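Local coordinates for protein SAM-dependent methyltransferase (Anabaena variabilis ATCC 29413, PDB 3GGD) that probably transfers methyl groups from S-adenosyl-L-methionine to an unspecified substrate, and holds the product S-adenosyl-L-homocysteine in this crystal, at residues E20-K25 with L187-H192; S30-W35 with L182-L187; L161-T166 with G197-E202; I213-E218 with A237-I242. One frame throughout, in Å; residues are numbered along the deposited sequence.

Overall arrangement
Interactions 1 and 2 are neighbours on the cofactor side of the fold. Both use helix 184-190, share L187 and touch through Y22 against W35. They are partly buried to superficial. Interaction 1 is polar, built round the ring of H192. Interaction 2 is mostly apolar and is bridged by a water. Interaction 4 lies within the central sheet, and interaction 3 joins the end of strand 158-164 to the lead-in of helix 201-207. Interaction 3 is buried, with one direct backbone bond. Interaction 4 is a ladder of backbone bonds at the sheet's outermost strand, partly buried. The centres of interactions 1 and 4 lie about 29 Å apart, on opposite sides of the chain's centre.

Interaction 1: residues E20-K25 with L187-H192; sequences EQYWNK and LLVMEH. With SAH (S-adenosyl-L-homocysteine), chain E.
Segment 20-25 is helical and lies in helix 15-29. It meets segment 187-192, which carries part of helix 184-190. The backbones come nearest at Y22 and H192, with CA atoms 6.3 Å apart. H192 is gripped at both ring nitrogens. Its ND1 donates to Q21 OE1 in a very short, nearly straight bond of 2.5 Å. Its NE2 accepts from K25 NZ at 2.9 Å, with the ammonium close to the ring plane. The K25 chain bends at chi3 (70°), and this turn brings NZ to L188 O as well, at 2.8 Å on a carbonyl lone pair. The helix backbone covers one face of the imidazole: Y22 CA sits 3.7 Å from the H192 ring centroid, a CH-pi contact. The Y22 ring meets L188 O at its edge. Next to it, W23 turns to the cofactor, and W23 NE1 donates to O3' of S-adenosyl-L-homocysteine at 3.0 Å. The two bonds on H192 would fix its ring rotation. Though the very short Q21 OE1 to H192 ND1 distance needs caution, the pattern is consistent with a proton on ND1 and a neutral ring whose NE2 takes the lysine proton.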
# COMPACT_ATOMS: atom_id res chain seq x y z
N GLU A 20 -8.11 2.17 11.29
CA GLU A 20 -8.86 3.37 11.62
C GLU A 20 -8.38 3.95 12.96
O GLU A 20 -8.28 5.18 13.09
CB GLU A 20 -10.37 3.11 11.61
CG GLU A 20 -11.24 4.27 12.18
CD GLU A 20 -11.03 5.62 11.47
OE1 GLU A 20 -10.63 5.63 10.28
OE2 GLU A 20 -11.32 6.66 12.09
N GLN A 21 -8.04 3.10 13.92
CA GLN A 21 -7.51 3.62 15.20
C GLN A 21 -6.19 4.39 14.95
O GLN A 21 -6.00 5.52 15.44
CB GLN A 21 -7.34 2.52 16.22
CG GLN A 21 -7.13 3.09 17.65
CD GLN A 21 -6.71 2.03 18.70
OE1 GLN A 21 -5.77 1.22 18.47
NE2 GLN A 21 -7.40 2.04 19.83
N TYR A 22 -5.33 3.81 14.11
CA TYR A 22 -4.07 4.46 13.78
C TYR A 22 -4.28 5.81 13.08
O TYR A 22 -3.69 6.82 13.47
CB TYR A 22 -3.23 3.59 12.85
CG TYR A 22 -2.06 4.34 12.27
CD1 TYR A 22 -0.89 4.57 13.03
CD2 TYR A 22 -2.11 4.84 10.97
CE1 TYR A 22 0.19 5.25 12.52
CE2 TYR A 22 -1.01 5.54 10.44
CZ TYR A 22 0.12 5.74 11.21
OH TYR A 22 1.18 6.42 10.68
N TRP A 23 -5.13 5.81 12.06
CA TRP A 23 -5.36 7.02 11.27
C TRP A 23 -6.09 8.06 12.06
O TRP A 23 -5.80 9.24 11.95
CB TRP A 23 -6.08 6.70 9.97
CG TRP A 23 -5.18 6.20 8.88
CD1 TRP A 23 -5.25 4.98 8.24
CD2 TRP A 23 -4.10 6.91 8.24
NE1 TRP A 23 -4.30 4.91 7.27
CE2 TRP A 23 -3.58 6.07 7.25
CE3 TRP A 23 -3.55 8.19 8.42
CZ2 TRP A 23 -2.54 6.47 6.42
CZ3 TRP A 23 -2.48 8.58 7.60
CH2 TRP A 23 -1.99 7.73 6.61
N ASN A 24 -7.03 7.64 12.90
CA ASN A 24 -7.70 8.64 13.73
C ASN A 24 -6.71 9.30 14.74
O ASN A 24 -6.77 10.51 15.00
CB ASN A 24 -8.88 8.07 14.47
CG ASN A 24 -9.78 9.17 15.04
OD1 ASN A 24 -9.83 9.37 16.24
ND2 ASN A 24 -10.43 9.93 14.17
N LYS A 25 -5.82 8.50 15.30
CA LYS A 25 -4.79 9.04 16.18
C LYS A 25 -3.91 10.01 15.41
O LYS A 25 -3.56 11.09 15.92
CB LYS A 25 -3.94 7.92 16.79
CG LYS A 25 -2.77 8.48 17.55
CD LYS A 25 -1.71 7.51 17.81
CE LYS A 25 -0.94 7.09 16.59
NZ LYS A 25 -0.33 5.79 17.06
N LEU A 187 7.00 2.36 15.60
CA LEU A 187 6.32 2.10 16.85
C LEU A 187 4.92 2.73 16.85
O LEU A 187 3.95 2.14 17.38
CB LEU A 187 7.18 2.55 18.03
CG LEU A 187 8.41 1.69 18.32
CD1 LEU A 187 9.30 2.31 19.43
CD2 LEU A 187 8.00 0.21 18.69
N LEU A 188 4.79 3.90 16.22
CA LEU A 188 3.48 4.56 16.11
C LEU A 188 2.41 3.72 15.44
O LEU A 188 1.22 3.86 15.78
CB LEU A 188 3.57 5.93 15.41
CG LEU A 188 4.25 7.05 16.22
CD1 LEU A 188 4.39 8.34 15.39
CD2 LEU A 188 3.56 7.32 17.55
N VAL A 189 2.80 2.88 14.48
CA VAL A 189 1.83 2.01 13.81
C VAL A 189 1.61 0.76 14.67
O VAL A 189 0.47 0.33 14.87
CB VAL A 189 2.29 1.52 12.38
CG1 VAL A 189 1.05 1.18 11.49
CG2 VAL A 189 3.18 2.55 11.70
N MSE A 190 2.70 0.17 15.15
CA MSE A 190 2.63 -1.08 15.93
C MSE A 190 1.86 -0.96 17.22
O MSE A 190 1.36 -1.93 17.78
CB MSE A 190 4.05 -1.58 16.23
CG MSE A 190 4.82 -1.96 14.94
SE MSE A 190 6.69 -2.44 15.39
CE MSE A 190 6.54 -3.61 16.95
N GLU A 191 1.76 0.26 17.71
CA GLU A 191 0.93 0.58 18.87
C GLU A 191 -0.48 0.01 18.68
O GLU A 191 -1.15 -0.31 19.63
CB GLU A 191 0.94 2.12 19.00
CG GLU A 191 0.46 2.69 20.20
CD GLU A 191 1.28 2.29 21.43
OE1 GLU A 191 2.52 2.48 21.43
OE2 GLU A 191 0.65 1.82 22.43
N HIS A 192 -0.93 -0.13 17.43
CA HIS A 192 -2.29 -0.60 17.13
C HIS A 192 -2.39 -2.08 16.80
O HIS A 192 -3.45 -2.55 16.39
CB HIS A 192 -2.88 0.30 16.03
CG HIS A 192 -2.89 1.74 16.43
ND1 HIS A 192 -3.81 2.25 17.31
CD2 HIS A 192 -1.99 2.74 16.21
CE1 HIS A 192 -3.51 3.51 17.58
NE2 HIS A 192 -2.41 3.83 16.93
N SAH E . -0.53 3.58 -0.15
CA SAH E . -0.40 4.60 0.93
CB SAH E . -0.62 4.02 2.35
CG SAH E . 0.25 2.84 2.83
SD SAH E . -0.08 2.37 4.54
C SAH E . 0.94 5.31 0.88
O SAH E . 1.08 6.43 1.43
OXT SAH E . 1.91 4.78 0.33
C5' SAH E . -1.23 1.04 4.30
C4' SAH E . -2.67 1.55 4.00
O4' SAH E . -3.55 0.41 3.79
C3' SAH E . -3.37 2.37 5.10
O3' SAH E . -3.87 3.60 4.62
C2' SAH E . -4.53 1.50 5.55
O2' SAH E . -5.65 2.19 6.13
C1' SAH E . -4.84 0.71 4.29
N9 SAH E . -5.61 -0.52 4.53
C8 SAH E . -5.37 -1.40 5.54
N7 SAH E . -6.23 -2.43 5.46
C5 SAH E . -7.04 -2.19 4.38
C6 SAH E . -8.19 -2.87 3.79
N6 SAH E . -8.58 -4.01 4.40
N1 SAH E . -8.81 -2.34 2.73
C2 SAH E . -8.37 -1.16 2.19
N3 SAH E . -7.33 -0.49 2.70
C4 SAH E . -6.66 -0.93 3.79

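Interaction 2: residues S30-W35 with L182-L187; sequences STPVLW and LPYELL. With SAH (S-adenosyl-L-homocysteine), chain E.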
# COMPACT_ATOMS: atom_id res chain seq x y z
N SER A 30 -1.76 14.79 14.67
CA SER A 30 -0.78 15.20 13.69
C SER A 30 0.61 14.56 13.94
O SER A 30 1.62 15.23 13.94
CB SER A 30 -0.66 16.74 13.66
OG SER A 30 -1.91 17.31 13.27
N THR A 31 0.64 13.23 14.06
CA THR A 31 1.87 12.55 14.32
C THR A 31 2.45 12.06 12.96
O THR A 31 1.75 12.01 11.96
CB THR A 31 1.62 11.40 15.32
OG1 THR A 31 0.47 10.66 14.92
CG2 THR A 31 1.33 11.91 16.73
N PRO A 32 3.76 11.75 12.93
CA PRO A 32 4.45 11.34 11.72
C PRO A 32 3.96 10.01 11.19
O PRO A 32 3.52 9.16 11.96
CB PRO A 32 5.91 11.23 12.14
CG PRO A 32 6.01 11.87 13.44
CD PRO A 32 4.67 11.81 14.09
N VAL A 33 4.06 9.86 9.87
CA VAL A 33 3.56 8.67 9.17
C VAL A 33 4.75 8.05 8.47
O VAL A 33 5.30 8.58 7.51
CB VAL A 33 2.41 9.06 8.19
CG1 VAL A 33 1.95 7.85 7.37
CG2 VAL A 33 1.25 9.72 8.98
N LEU A 34 5.15 6.90 8.98
CA LEU A 34 6.40 6.25 8.60
C LEU A 34 6.66 6.16 7.09
O LEU A 34 7.77 6.40 6.64
CB LEU A 34 6.41 4.81 9.18
CG LEU A 34 7.55 3.87 8.80
CD1 LEU A 34 8.84 4.38 9.44
CD2 LEU A 34 7.23 2.41 9.21
N TRP A 35 5.64 5.76 6.34
CA TRP A 35 5.80 5.53 4.89
C TRP A 35 5.53 6.76 4.01
O TRP A 35 5.67 6.68 2.78
CB TRP A 35 4.85 4.43 4.44
CG TRP A 35 3.46 4.71 4.89
CD1 TRP A 35 2.54 5.52 4.27
CD2 TRP A 35 2.85 4.25 6.09
NE1 TRP A 35 1.38 5.57 5.03
CE2 TRP A 35 1.55 4.80 6.15
CE3 TRP A 35 3.28 3.42 7.13
CZ2 TRP A 35 0.68 4.53 7.21
CZ3 TRP A 35 2.42 3.16 8.17
CH2 TRP A 35 1.14 3.72 8.20
N LEU A 182 13.24 0.10 17.99
CA LEU A 182 12.74 0.28 16.66
C LEU A 182 12.47 1.77 16.42
O LEU A 182 12.36 2.54 17.37
CB LEU A 182 11.47 -0.55 16.46
CG LEU A 182 11.63 -2.09 16.45
CD1 LEU A 182 10.24 -2.78 16.56
CD2 LEU A 182 12.39 -2.59 15.17
N PRO A 183 12.42 2.18 15.15
CA PRO A 183 12.12 3.57 14.80
C PRO A 183 10.79 4.09 15.39
O PRO A 183 9.77 3.40 15.29
CB PRO A 183 11.99 3.50 13.28
CG PRO A 183 12.90 2.40 12.88
CD PRO A 183 12.72 1.36 13.97
N TYR A 184 10.81 5.31 15.96
CA TYR A 184 9.61 5.95 16.52
C TYR A 184 8.41 5.81 15.61
O TYR A 184 7.33 5.40 16.05
CB TYR A 184 9.83 7.49 16.79
CG TYR A 184 8.55 8.27 17.29
CD1 TYR A 184 7.84 7.81 18.38
CD2 TYR A 184 8.12 9.48 16.70
CE1 TYR A 184 6.69 8.51 18.90
CE2 TYR A 184 6.97 10.20 17.21
CZ TYR A 184 6.24 9.69 18.31
OH TYR A 184 5.04 10.33 18.90
N GLU A 185 8.60 6.14 14.33
CA GLU A 185 7.47 6.16 13.42
C GLU A 185 6.89 4.77 13.15
O GLU A 185 5.72 4.65 12.79
CB GLU A 185 7.84 6.88 12.11
CG GLU A 185 8.38 8.33 12.32
CD GLU A 185 9.89 8.42 12.56
OE1 GLU A 185 10.56 7.41 12.87
OE2 GLU A 185 10.42 9.54 12.40
N LEU A 186 7.69 3.73 13.33
CA LEU A 186 7.20 2.36 13.18
C LEU A 186 6.45 1.99 14.46
O LEU A 186 5.39 1.39 14.42
CB LEU A 186 8.33 1.37 12.93
CG LEU A 186 7.94 -0.13 12.86
CD1 LEU A 186 6.90 -0.43 11.75
CD2 LEU A 186 9.19 -0.99 12.70
N LEU A 187 7.00 2.36 15.60
CA LEU A 187 6.32 2.10 16.85
C LEU A 187 4.92 2.73 16.85
O LEU A 187 3.95 2.14 17.38
CB LEU A 187 7.18 2.55 18.03
CG LEU A 187 8.41 1.69 18.32
CD1 LEU A 187 9.30 2.31 19.43
CD2 LEU A 187 8.00 0.21 18.69
N SAH E . -0.53 3.58 -0.15
CA SAH E . -0.40 4.60 0.93
CB SAH E . -0.62 4.02 2.35
CG SAH E . 0.25 2.84 2.83
SD SAH E . -0.08 2.37 4.54
C SAH E . 0.94 5.31 0.88
O SAH E . 1.08 6.43 1.43
OXT SAH E . 1.91 4.78 0.33
C5' SAH E . -1.23 1.04 4.30
C4' SAH E . -2.67 1.55 4.00
O4' SAH E . -3.55 0.41 3.79
C3' SAH E . -3.37 2.37 5.10
O3' SAH E . -3.87 3.60 4.62
C2' SAH E . -4.53 1.50 5.55
O2' SAH E . -5.65 2.19 6.13
C1' SAH E . -4.84 0.71 4.29
N9 SAH E . -5.61 -0.52 4.53
C8 SAH E . -5.37 -1.40 5.54
N7 SAH E . -6.23 -2.43 5.46
C5 SAH E . -7.04 -2.19 4.38
C6 SAH E . -8.19 -2.87 3.79
N6 SAH E . -8.58 -4.01 4.40
N1 SAH E . -8.81 -2.34 2.73
C2 SAH E . -8.37 -1.16 2.19
N3 SAH E . -7.33 -0.49 2.70
C4 SAH E . -6.66 -0.93 3.79
O HOH W 1 3.81 6.38 11.64
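The loop between helices 15-29 and 43-50 lies against the first turn of helix 184-190, beside the cofactor pocket. L34 is central to the contact. Its CD1 meets E185 CB at 3.8 Å, and the two side chains cross at about a right angle. Its other methyl, CD2, lies 3.8 Å from L186 CD1, and these two leucines run side by side, pointing the same way. P32 CB packs on E185 CG at 3.8 Å. A bend at chi2 (87°) turns the E185 carboxylate off the loop, and OE1 hydrogen-bonds to H225 ND1. A water ties the backbones together. It donates to P32 O and to E185 O, both at 2.8 Å, and accepts from L34 N at 3.0 Å. P183 holds the N-cap position of the helix, and P183 O accepts from both L186 N and L187 N. Further along the loop, W35 faces the ligand. The sulfur SD of S-adenosyl-L-homocysteine lies over one face of the indole, 3.3 Å from W35 CE2, while V33 CG1 covers the opposite face. This loop and helix probably belong to the additions that flank the Rossmann-like core of class I methyltransferases and often border the cofactor pocket.

Interaction 3: residues L161-T166 with G197-E202; sequences LIELGT and GIFTAE
F199 has the most surface buried here, followed by L164 and then T166. The contact belongs to the Rossmann-like methyltransferase fold, at the C-terminal end of strand 158-164. The segment leading into helix 201-207 passes over this strand end, and the touching parts run 102° apart. F199 binds with both backbone and ring. F199 N donates to L164 O at 2.9 Å, in the carbonyl plane, with an N-H...O angle of 155°. Its side chain leaves with CG opposite the backbone N (chi1 -165°) and reaches across the side chains of E163 and L161, whose CB atoms point to it. F199 CB rests 3.7 Å from E163 CB. Farther out, F199 CE1 meets L161 CD1 at 3.9 Å, and these two side chains cross at about a right angle. The F199 ring also meets that of F134 and touches F238 on the next strand. The buried carboxylate of E163 is satisfied by the backbone N-H groups of G133, F134 and H135.

G165 and I198 have the nearest CA atoms, 4.8 Å apart. L164 sits beside this closest approach, with L164 CB 3.6 Å from G197 O.

T166 follows. In the conformer given, I198 CG2 lies against the backbone of G165 and T166. T200 is at the N-cap of helix 201-207, and T200 CG2 touches T166 OG1 at 3.5 Å. A water links the two segments: it accepts from T166 N at 2.9 Å and donates to F199 O at 3.3 Å.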
# COMPACT_ATOMS: atom_id res chain seq x y z
N LEU A 161 2.18 -2.93 -7.99
CA LEU A 161 2.29 -2.92 -6.53
C LEU A 161 3.76 -2.95 -6.09
O LEU A 161 4.63 -3.51 -6.77
CB LEU A 161 1.53 -4.07 -5.87
CG LEU A 161 2.08 -5.52 -5.96
CD1 LEU A 161 1.28 -6.42 -4.92
CD2 LEU A 161 1.97 -6.06 -7.35
N ILE A 162 4.02 -2.26 -4.97
CA ILE A 162 5.34 -2.24 -4.34
C ILE A 162 5.08 -2.51 -2.84
O ILE A 162 4.20 -1.90 -2.22
CB ILE A 162 6.12 -0.94 -4.65
CG1 ILE A 162 7.52 -1.03 -4.01
CG2 ILE A 162 5.28 0.35 -4.22
CD1 ILE A 162 8.48 0.17 -4.30
N GLU A 163 5.80 -3.49 -2.32
CA GLU A 163 5.59 -4.01 -0.99
C GLU A 163 6.94 -4.17 -0.30
O GLU A 163 7.98 -4.11 -0.95
CB GLU A 163 4.89 -5.38 -1.09
CG GLU A 163 3.50 -5.31 -1.70
CD GLU A 163 2.51 -4.54 -0.85
OE1 GLU A 163 2.72 -4.49 0.39
OE2 GLU A 163 1.56 -3.93 -1.43
N LEU A 164 6.92 -4.39 1.01
CA LEU A 164 8.15 -4.74 1.71
C LEU A 164 8.40 -6.19 1.36
O LEU A 164 7.46 -6.99 1.36
CB LEU A 164 8.02 -4.51 3.22
CG LEU A 164 7.72 -3.05 3.63
CD1 LEU A 164 7.85 -2.82 5.15
CD2 LEU A 164 8.61 -2.06 2.88
N GLY A 165 9.65 -6.50 1.04
CA GLY A 165 10.01 -7.81 0.55
C GLY A 165 10.83 -8.64 1.52
O GLY A 165 10.96 -8.31 2.71
N THR A 166 11.34 -9.75 1.01
CA THR A 166 12.19 -10.65 1.79
C THR A 166 13.30 -9.81 2.41
O THR A 166 13.90 -8.93 1.74
CB THR A 166 12.81 -11.74 0.89
OG1 THR A 166 11.74 -12.42 0.25
CG2 THR A 166 13.67 -12.74 1.70
N GLY A 197 5.19 -6.90 7.27
CA GLY A 197 5.42 -8.27 6.85
C GLY A 197 6.19 -8.31 5.54
O GLY A 197 6.88 -7.35 5.17
N ILE A 198 6.04 -9.44 4.84
CA ILE A 198 6.83 -9.79 3.63
C ILE A 198 5.91 -10.18 2.46
O ILE A 198 5.03 -11.01 2.64
CB ILE A 198 7.73 -11.02 3.96
CG1 ILE A 198 8.64 -10.75 5.17
CG2 ILE A 198 8.59 -11.44 2.74
CD1 ILE A 198 9.15 -12.03 5.89
N PHE A 199 6.11 -9.61 1.26
CA PHE A 199 5.38 -10.01 0.07
C PHE A 199 6.41 -10.31 -1.03
O PHE A 199 7.32 -9.51 -1.27
CB PHE A 199 4.39 -8.93 -0.37
CG PHE A 199 3.37 -9.42 -1.35
CD1 PHE A 199 3.62 -9.35 -2.71
CD2 PHE A 199 2.19 -9.96 -0.91
CE1 PHE A 199 2.71 -9.80 -3.61
CE2 PHE A 199 1.24 -10.44 -1.81
CZ PHE A 199 1.49 -10.34 -3.16
N THR A 200 6.27 -11.46 -1.68
CA THR A 200 7.26 -11.95 -2.64
C THR A 200 6.68 -12.35 -4.01
O THR A 200 5.44 -12.42 -4.20
CB THR A 200 7.90 -13.22 -2.08
OG1 THR A 200 6.94 -14.28 -2.13
CG2 THR A 200 8.38 -13.06 -0.61
N ALA A 201 7.57 -12.67 -4.94
CA ALA A 201 7.20 -13.19 -6.24
C ALA A 201 6.37 -14.44 -6.03
O ALA A 201 5.43 -14.72 -6.78
CB ALA A 201 8.46 -13.53 -7.10
N GLU A 202 6.72 -15.24 -5.03
CA GLU A 202 5.97 -16.47 -4.78
C GLU A 202 4.55 -16.15 -4.29
O GLU A 202 3.64 -16.93 -4.54
CB GLU A 202 6.68 -17.40 -3.80
CG GLU A 202 7.98 -18.01 -4.34
CD GLU A 202 9.13 -16.96 -4.54
OE1 GLU A 202 9.17 -15.88 -3.84
OE2 GLU A 202 9.99 -17.21 -5.42
O HOH W 2 10.52 -10.09 -1.79

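Interaction 4: residues I213-E218 with A237-I242; sequences ILSQGE and AFWAVI. With EDO (1,2-ethanediol), chain R; EDO (1,2-ethanediol), chain O.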
# COMPACT_ATOMS: atom_id res chain seq x y z
N ILE A 213 2.98 -11.80 -14.97
CA ILE A 213 3.82 -10.75 -14.44
C ILE A 213 4.44 -10.06 -15.66
O ILE A 213 5.17 -10.68 -16.40
CB ILE A 213 4.94 -11.30 -13.53
CG1 ILE A 213 4.32 -12.05 -12.34
CG2 ILE A 213 5.96 -10.14 -13.13
CD1 ILE A 213 5.31 -12.80 -11.44
N LEU A 214 4.10 -8.80 -15.89
CA LEU A 214 4.64 -8.07 -17.05
C LEU A 214 6.04 -7.57 -16.78
O LEU A 214 6.85 -7.46 -17.70
CB LEU A 214 3.73 -6.88 -17.41
CG LEU A 214 2.26 -7.25 -17.71
CD1 LEU A 214 1.55 -6.01 -18.23
CD2 LEU A 214 2.17 -8.45 -18.70
N SER A 215 6.34 -7.29 -15.52
CA SER A 215 7.60 -6.72 -15.15
C SER A 215 7.71 -6.84 -13.64
O SER A 215 6.70 -6.76 -12.93
CB SER A 215 7.53 -5.23 -15.53
OG SER A 215 8.68 -4.55 -15.16
N GLN A 216 8.92 -6.99 -13.11
CA GLN A 216 9.09 -7.02 -11.65
C GLN A 216 10.46 -6.61 -11.26
O GLN A 216 11.36 -6.60 -12.09
CB GLN A 216 8.84 -8.43 -11.09
CG GLN A 216 9.82 -9.50 -11.51
CD GLN A 216 9.52 -10.83 -10.79
OE1 GLN A 216 9.69 -10.93 -9.57
NE2 GLN A 216 9.05 -11.83 -11.53
N GLY A 217 10.64 -6.30 -9.98
CA GLY A 217 12.00 -6.02 -9.48
C GLY A 217 11.96 -5.95 -7.96
O GLY A 217 11.00 -6.39 -7.32
N GLU A 218 13.03 -5.43 -7.39
CA GLU A 218 13.19 -5.29 -5.94
C GLU A 218 13.48 -3.84 -5.51
O GLU A 218 12.56 -3.01 -5.40
CB GLU A 218 14.26 -6.26 -5.48
CG GLU A 218 13.79 -7.70 -5.72
CD GLU A 218 14.75 -8.76 -5.24
OE1 GLU A 218 15.87 -8.43 -4.89
OE2 GLU A 218 14.38 -9.95 -5.21
N ALA A 237 12.42 -3.76 -0.85
CA ALA A 237 11.13 -3.73 -1.54
C ALA A 237 11.04 -4.86 -2.56
O ALA A 237 12.04 -5.46 -2.97
CB ALA A 237 10.92 -2.38 -2.23
N PHE A 238 9.82 -5.18 -2.92
CA PHE A 238 9.49 -6.08 -4.00
C PHE A 238 8.42 -5.35 -4.78
O PHE A 238 7.47 -4.84 -4.17
CB PHE A 238 8.88 -7.42 -3.52
CG PHE A 238 8.20 -8.18 -4.61
CD1 PHE A 238 8.93 -8.91 -5.51
CD2 PHE A 238 6.84 -8.11 -4.79
CE1 PHE A 238 8.34 -9.58 -6.54
CE2 PHE A 238 6.23 -8.80 -5.84
CZ PHE A 238 7.01 -9.51 -6.71
N TRP A 239 8.54 -5.31 -6.10
CA TRP A 239 7.50 -4.70 -6.94
C TRP A 239 7.26 -5.51 -8.20
O TRP A 239 8.15 -6.26 -8.67
CB TRP A 239 7.84 -3.23 -7.31
CG TRP A 239 9.03 -3.05 -8.16
CD1 TRP A 239 10.29 -2.79 -7.73
CD2 TRP A 239 9.11 -3.12 -9.60
NE1 TRP A 239 11.15 -2.69 -8.79
CE2 TRP A 239 10.45 -2.88 -9.95
CE3 TRP A 239 8.18 -3.34 -10.61
CZ2 TRP A 239 10.90 -2.88 -11.27
CZ3 TRP A 239 8.62 -3.34 -11.93
CH2 TRP A 239 9.97 -3.09 -12.24
N ALA A 240 6.04 -5.38 -8.71
CA ALA A 240 5.63 -6.06 -9.92
C ALA A 240 4.50 -5.32 -10.64
O ALA A 240 3.73 -4.57 -10.02
CB ALA A 240 5.19 -7.55 -9.62
N VAL A 241 4.45 -5.51 -11.95
CA VAL A 241 3.26 -5.14 -12.72
C VAL A 241 2.64 -6.47 -13.20
O VAL A 241 3.32 -7.28 -13.85
CB VAL A 241 3.58 -4.23 -13.94
CG1 VAL A 241 2.30 -3.92 -14.67
CG2 VAL A 241 4.30 -2.92 -13.51
N ILE A 242 1.35 -6.67 -12.87
CA ILE A 242 0.64 -7.89 -13.26
C ILE A 242 -0.66 -7.56 -14.00
O ILE A 242 -1.25 -6.48 -13.83
CB ILE A 242 0.39 -8.83 -12.03
CG1 ILE A 242 -0.70 -8.28 -11.08
CG2 ILE A 242 1.72 -9.06 -11.25
CD1 ILE A 242 -1.10 -9.27 -9.94
C1 EDO R . 15.07 -3.79 -9.77
O1 EDO R . 15.64 -4.91 -9.11
C2 EDO R . 14.70 -2.81 -8.66
O2 EDO R . 14.01 -1.71 -9.23
C1 EDO O . 4.27 -14.62 -14.67
O1 EDO O . 3.94 -14.45 -16.02
C2 EDO O . 4.76 -16.03 -14.38
O2 EDO O . 4.73 -16.18 -12.97
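G217 and W239 form a hydrogen-bonded pair between two antiparallel strands, whose axes come within 4.5 Å. G217 N donates to W239 O at 2.8 Å, and W239 N returns a nearly straight bond to G217 O at 3.0 Å. V241 N donates to S215 O at 2.8 Å. V241 O takes L214 N at 2.7 Å and, weakly, S215 N. L214 and S215 thus both face V241, which makes a classic beta bulge and shifts the register by one. Q216 with A240 and I213 with I242 are the non-hydrogen-bonded pairs. Strand 237-244 is the one strand that runs against the others in the seven-stranded sheet of the class I methyltransferase fold. It lies between strands 158-164 and 211-217, and the latter is outermost in this chain.

The aromatic contact is made by W239. Its CG stands between the backbone N and the carbonyl carbon (chi1 65°), which folds the indole back over the neighbouring strand. G217 CA sits over the five-membered ring, 3.8 Å from its centroid, a CH-pi contact. S215 OG and E218 O meet the indole at its edge, and R49 makes a cation-pi contact with it. Apolar contacts are looser. L214 CD1 reaches V241 CG1 at 4.2 Å, and I213 CG1 reaches I242 CG2 at 4.1 Å on the side of the sheet that also holds A240. One ethanediol, probably from the crystallisation liquor, accepts from both W239 NE1 and E218 N. A second accepts from I213 N.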